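PDB 1P0Z: sensor histidine kinase CitA from Klebsiella pneumoniae, which senses citrate through its periplasmic domain and, as the membrane-bound histidine kinase of the CitA/CitB two-component system, probably phosphorylates CitB to induce citrate-fermentation genes. Local coordinates for residues A[93-106]-A[116-128]. Numbering follows the deposited sequence.
With NA (sodium ion), chain L; OMO (Mo(VI)(=O)(oh)2 cluster), chain N; FLC (citrate anion), chain K.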
loop_
_atom_site.group_PDB
_atom_site.type_symbol
_atom_site.label_atom_id
_atom_site.label_comp_id
_atom_site.label_asym_id
_atom_site.label_seq_id
_atom_site.Cartn_x
_atom_site.Cartn_y
_atom_site.Cartn_z
ATOM N N VAL A 93 11.989 0.167 0.465
ATOM C CA VAL A 93 12.342 -1.160 1.003
ATOM C C VAL A 93 12.397 -1.023 2.519
ATOM O O VAL A 93 12.901 -0.038 3.054
ATOM C CB VAL A 93 13.696 -1.700 0.460
ATOM C CG1 VAL A 93 14.877 -0.757 0.841
ATOM C CG2 VAL A 93 13.946 -3.144 1.005
ATOM N N ARG A 94 11.778 -1.979 3.202
ATOM C CA ARG A 94 11.811 -1.937 4.663
ATOM C C ARG A 94 11.339 -3.228 5.267
ATOM O O ARG A 94 10.526 -3.961 4.713
ATOM C CB ARG A 94 10.920 -0.818 5.238
ATOM C CG ARG A 94 11.556 -0.201 6.517
ATOM C CD ARG A 94 10.562 0.725 7.252
ATOM N NE ARG A 94 9.506 0.009 7.993
ATOM C CZ ARG A 94 9.671 -0.480 9.227
ATOM N NH1 ARG A 94 10.848 -0.337 9.841
ATOM N NH2 ARG A 94 8.665 -1.060 9.867
ATOM N N LYS A 95 11.886 -3.516 6.449
ATOM C CA LYS A 95 11.470 -4.703 7.199
ATOM C C LYS A 95 10.395 -4.317 8.227
ATOM O O LYS A 95 10.686 -3.871 9.342
ATOM C CB LYS A 95 12.707 -5.329 7.912
ATOM C CG LYS A 95 12.342 -6.573 8.767
ATOM C CD LYS A 95 13.568 -7.336 9.256
ATOM C CE LYS A 95 14.370 -6.479 10.218
ATOM N NZ LYS A 95 15.640 -7.171 10.485
ATOM N N GLY A 96 9.139 -4.429 7.805
ATOM C CA GLY A 96 8.021 -4.185 8.692
ATOM C C GLY A 96 7.719 -5.537 9.341
ATOM O O GLY A 96 8.519 -6.471 9.232
ATOM N N SER A 97 6.535 -5.648 9.934
ATOM C CA SER A 97 6.137 -6.871 10.653
ATOM C C SER A 97 6.192 -8.129 9.779
ATOM O O SER A 97 6.445 -9.245 10.265
ATOM C CB SER A 97 4.734 -6.663 11.210
ATOM O OG SER A 97 3.736 -6.710 10.156
ATOM N N LEU A 98 5.989 -7.962 8.466
ATOM C CA LEU A 98 5.980 -9.088 7.560
ATOM C C LEU A 98 7.325 -9.457 6.941
ATOM O O LEU A 98 7.406 -10.351 6.069
ATOM C CB LEU A 98 4.926 -8.848 6.463
ATOM C CG LEU A 98 3.511 -8.570 7.017
ATOM C CD1 LEU A 98 2.556 -8.080 5.907
ATOM C CD2 LEU A 98 2.972 -9.827 7.639
ATOM N N GLY A 99 8.384 -8.765 7.345
ATOM C CA GLY A 99 9.698 -9.098 6.832
ATOM C C GLY A 99 10.240 -8.075 5.834
ATOM O O GLY A 99 9.486 -7.235 5.333
ATOM N N SER A 100 11.540 -8.135 5.544
ATOM C CA SER A 100 12.145 -7.212 4.594
ATOM C C SER A 100 11.415 -7.329 3.255
ATOM O O SER A 100 11.396 -8.396 2.623
ATOM C CB SER A 100 13.633 -7.499 4.437
ATOM O OG SER A 100 14.218 -6.468 3.676
ATOM N N SER A 101 10.812 -6.212 2.835
ATOM C CA SER A 101 10.019 -6.237 1.607
ATOM C C SER A 101 10.161 -4.992 0.769
ATOM O O SER A 101 10.416 -3.907 1.282
ATOM C CB SER A 101 8.518 -6.344 1.989
ATOM O OG SER A 101 8.103 -5.277 2.881
ATOM N N LEU A 102 9.978 -5.151 -0.541
ATOM C CA LEU A 102 10.015 -4.016 -1.480
ATOM C C LEU A 102 8.552 -3.561 -1.554
ATOM O O LEU A 102 7.676 -4.403 -1.791
ATOM C CB LEU A 102 10.497 -4.520 -2.845
ATOM C CG LEU A 102 11.125 -3.517 -3.817
ATOM C CD1 LEU A 102 12.304 -2.829 -3.178
ATOM C CD2 LEU A 102 11.559 -4.249 -5.071
ATOM N N ARG A 103 8.279 -2.259 -1.373
ATOM C CA ARG A 103 6.917 -1.722 -1.355
ATOM C C ARG A 103 6.729 -0.746 -2.476
ATOM O O ARG A 103 7.647 0.020 -2.764
ATOM C CB ARG A 103 6.644 -0.889 -0.083
ATOM C CG ARG A 103 6.831 -1.644 1.226
ATOM C CD ARG A 103 8.277 -1.389 1.868
ATOM N NE ARG A 103 8.205 -2.177 3.096
ATOM C CZ ARG A 103 7.706 -1.726 4.257
ATOM N NH1 ARG A 103 7.313 -0.469 4.366
ATOM N NH2 ARG A 103 7.468 -2.604 5.263
ATOM N N GLY A 104 5.570 -0.794 -3.101
ATOM C CA GLY A 104 5.229 0.256 -4.060
ATOM C C GLY A 104 4.193 1.060 -3.257
ATOM O O GLY A 104 3.234 0.476 -2.751
ATOM N N LYS A 105 4.385 2.382 -3.137
ATOM C CA LYS A 105 3.493 3.240 -2.356
ATOM C C LYS A 105 2.932 4.326 -3.221
ATOM O O LYS A 105 3.627 4.839 -4.092
ATOM C CB LYS A 105 4.262 3.910 -1.232
ATOM C CG LYS A 105 5.079 2.927 -0.334
ATOM C CD LYS A 105 4.680 3.118 1.126
ATOM C CE LYS A 105 5.654 2.455 2.022
ATOM N NZ LYS A 105 5.153 2.601 3.414
ATOM N N SER A 106 1.653 4.658 -2.993
ATOM C CA SER A 106 1.050 5.748 -3.789
ATOM C C SER A 106 -0.061 6.335 -2.920
ATOM O O SER A 106 -0.782 5.598 -2.228
ATOM C CB SER A 106 0.447 5.165 -5.088
ATOM O OG SER A 106 -0.020 6.232 -5.925
ATOM N N ILE A 116 -5.784 11.702 1.024
ATOM C CA ILE A 116 -6.649 11.191 2.086
ATOM C C ILE A 116 -6.192 9.821 2.587
ATOM O O ILE A 116 -6.855 9.188 3.427
ATOM C CB ILE A 116 -8.145 11.109 1.628
ATOM C CG1 ILE A 116 -8.297 10.164 0.425
ATOM C CG2 ILE A 116 -8.650 12.547 1.286
ATOM C CD1 ILE A 116 -9.784 9.869 0.035
ATOM N N GLY A 117 -5.074 9.341 2.047
ATOM C CA GLY A 117 -4.616 8.033 2.514
ATOM C C GLY A 117 -3.473 7.518 1.653
ATOM O O GLY A 117 -2.908 8.245 0.843
ATOM N N ILE A 118 -3.161 6.236 1.820
ATOM C CA ILE A 118 -2.021 5.645 1.109
ATOM C C ILE A 118 -2.279 4.150 0.848
ATOM O O ILE A 118 -2.938 3.464 1.619
ATOM C CB ILE A 118 -0.737 5.807 1.987
ATOM C CG1 ILE A 118 0.500 5.228 1.286
ATOM C CG2 ILE A 118 -0.956 5.148 3.376
ATOM C CD1 ILE A 118 1.838 5.542 2.068
ATOM N N VAL A 119 -1.739 3.659 -0.258
ATOM C CA VAL A 119 -1.796 2.220 -0.550
ATOM C C VAL A 119 -0.336 1.768 -0.682
ATOM O O VAL A 119 0.474 2.449 -1.309
ATOM C CB VAL A 119 -2.490 1.917 -1.896
ATOM C CG1 VAL A 119 -2.331 0.418 -2.251
ATOM C CG2 VAL A 119 -3.979 2.294 -1.806
ATOM N N SER A 120 -0.034 0.636 -0.053
ATOM C CA SER A 120 1.321 0.069 -0.117
ATOM C C SER A 120 1.150 -1.380 -0.560
ATOM O O SER A 120 0.430 -2.145 0.092
ATOM C CB SER A 120 1.973 0.103 1.279
ATOM O OG SER A 120 3.265 -0.527 1.228
ATOM N N VAL A 121 1.802 -1.746 -1.663
ATOM C CA VAL A 121 1.746 -3.123 -2.146
ATOM C C VAL A 121 3.154 -3.664 -1.913
ATOM O O VAL A 121 4.125 -3.104 -2.399
ATOM C CB VAL A 121 1.389 -3.162 -3.643
ATOM C CG1 VAL A 121 1.554 -4.557 -4.190
ATOM C CG2 VAL A 121 -0.063 -2.627 -3.829
ATOM N N GLY A 122 3.250 -4.766 -1.195
ATOM C CA GLY A 122 4.573 -5.260 -0.842
ATOM C C GLY A 122 4.887 -6.693 -1.216
ATOM O O GLY A 122 4.002 -7.551 -1.270
ATOM N N TYR A 123 6.181 -6.905 -1.486
ATOM C CA TYR A 123 6.710 -8.239 -1.827
ATOM C C TYR A 123 7.854 -8.555 -0.866
ATOM O O TYR A 123 8.873 -7.874 -0.872
ATOM C CB TYR A 123 7.272 -8.277 -3.249
ATOM C CG TYR A 123 6.219 -8.243 -4.335
ATOM C CD1 TYR A 123 5.564 -7.055 -4.663
ATOM C CD2 TYR A 123 5.903 -9.398 -5.044
ATOM C CE1 TYR A 123 4.601 -7.013 -5.696
ATOM C CE2 TYR A 123 4.942 -9.384 -6.073
ATOM C CZ TYR A 123 4.296 -8.176 -6.384
ATOM O OH TYR A 123 3.339 -8.194 -7.357
ATOM N N THR A 124 7.693 -9.545 0.008
ATOM C CA THR A 124 8.776 -9.862 0.941
ATOM C C THR A 124 9.879 -10.598 0.164
ATOM O O THR A 124 9.650 -11.642 -0.444
ATOM C CB THR A 124 8.251 -10.713 2.106
ATOM O OG1 THR A 124 7.366 -9.901 2.883
ATOM C CG2 THR A 124 9.424 -11.235 2.988
ATOM N N ILE A 125 11.076 -10.049 0.242
ATOM C CA ILE A 125 12.198 -10.501 -0.534
ATOM C C ILE A 125 12.608 -11.942 -0.407
ATOM O O ILE A 125 12.886 -12.616 -1.420
ATOM C CB ILE A 125 13.385 -9.511 -0.318
ATOM C CG1 ILE A 125 12.994 -8.149 -0.956
ATOM C CG2 ILE A 125 14.631 -9.991 -1.055
ATOM C CD1 ILE A 125 13.907 -6.977 -0.580
ATOM N N GLU A 126 12.591 -12.437 0.805
ATOM C CA GLU A 126 13.011 -13.793 0.994
ATOM C C GLU A 126 12.083 -14.760 0.301
ATOM O O GLU A 126 12.515 -15.866 -0.023
ATOM C CB GLU A 126 13.142 -14.085 2.499
ATOM C CG GLU A 126 12.711 -15.478 2.953
ATOM C CD GLU A 126 11.216 -15.531 3.269
ATOM O OE1 GLU A 126 10.744 -14.768 4.144
ATOM O OE2 GLU A 126 10.506 -16.332 2.642
ATOM N N GLN A 127 10.832 -14.358 0.058
ATOM C CA GLN A 127 9.846 -15.214 -0.582
ATOM C C GLN A 127 9.798 -15.122 -2.121
ATOM O O GLN A 127 9.013 -15.801 -2.768
ATOM C CB GLN A 127 8.464 -14.911 -0.010
ATOM C CG GLN A 127 8.286 -15.251 1.475
ATOM C CD GLN A 127 7.028 -14.607 2.057
ATOM O OE1 GLN A 127 5.954 -14.648 1.450
ATOM N NE2 GLN A 127 7.159 -14.009 3.233
ATOM N N LEU A 128 10.614 -14.265 -2.714
ATOM C CA LEU A 128 10.609 -14.182 -4.172
ATOM C C LEU A 128 11.051 -15.521 -4.796
ATOM O O LEU A 128 11.897 -16.211 -4.248
ATOM C CB LEU A 128 11.586 -13.105 -4.645
ATOM C CG LEU A 128 11.192 -11.673 -4.265
ATOM C CD1 LEU A 128 12.292 -10.722 -4.710
ATOM C CD2 LEU A 128 9.872 -11.301 -4.909
HETATM NA NA NA L . -2.163 7.304 -6.231
HETATM O OM1 OMO N . 5.760 -1.145 9.427
HETATM MO MO OMO N . 5.285 -0.325 7.804
HETATM O OR1 OMO N . 6.842 0.038 7.190
HETATM O OM2 OMO N . 4.718 1.209 8.409
HETATM C CAC FLC K . 4.129 -4.923 7.228
HETATM C CA FLC K . 3.796 -4.102 5.952
HETATM C CB FLC K . 3.911 -2.521 6.195
HETATM C CBC FLC K . 2.824 -1.935 7.169
HETATM C CG FLC K . 3.917 -1.766 4.781
HETATM C CGC FLC K . 4.054 -0.227 4.788
HETATM O OA1 FLC K . 3.423 -4.812 8.215
HETATM O OA2 FLC K . 5.166 -5.587 7.151
HETATM O OB1 FLC K . 1.638 -2.226 6.996
HETATM O OB2 FLC K . 3.213 -1.135 8.050
HETATM O OG1 FLC K . 4.420 0.383 5.855
HETATM O OG2 FLC K . 3.779 0.332 3.751
HETATM O OHB FLC K . 5.176 -2.172 6.776
HETATM O O HOH W 1 5.890 -12.421 5.116
HETATM O O HOH W 2 12.731 -10.687 3.175
HETATM O O HOH W 3 -0.737 9.150 -7.160
HETATM O O HOH W 4 -3.954 8.959 -6.693
HETATM O O HOH W 5 -2.512 6.592 -8.467
#
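L102, G104 and S106 each exchange two backbone hydrogen bonds with Y123, V121 and V119, the pattern of antiparallel pairing, here between the consecutive strands of a beta hairpin; the axes of strands 101-106 and 116-124 run at 162° and come within 4.4 Å. S101–T124, R103–G122 and K105–S120 are the intervening non-hydrogen-bonded pairs. At the corner, S100, one more backbone bond follows, from I125 N at the start of the 3-10 segment 125-127 to S100 O (2.9 Å).

The alternation puts R103, K105 and S120 on one face, where they meet the citrate and its molybdenum(VI) group. S120 OG and K105 NZ both donate to citrate OG2, each at 2.7 Å, so one carboxylate oxygen is gripped from both strands. With CG anti to its carbonyl carbon (chi1 -58°) and a bend at chi2, R103 carries its guanidinium away from the hairpin; NH1 donates to oxygen OR1 of the molybdenum(VI) group at 2.9 Å, and R94 CB lies 3.5 Å above the guanidinium plane, over its centre. R94 NE reaches the same OR1 at 2.8 Å. R103 and K105 bind citrate in this periplasmic sensor domain, and both also form salt bridges with D79.

At the end remote from the hairpin's own turn, in the conformer described, T124 OG1 donates to L98 O at 3.2 Å from well above the carbonyl plane, linking the G96–G99 type I turn to strand 116-124. L98 N and S97 OG take up another carboxylate of the citrate.

On the opposite face V119 packs on L25 of helix 23-30, Y123 lies against helix 6-20, and S106 OG ligates sodium together with S20 and the carbonyl O of P107 and is hydrogen-bonded to S89. In the extracellular PAS (Cache) sheet, strand 101-109 lies between 115-124 and the edge strand 90-96, while 52-57 flanks 115-124 on its other side.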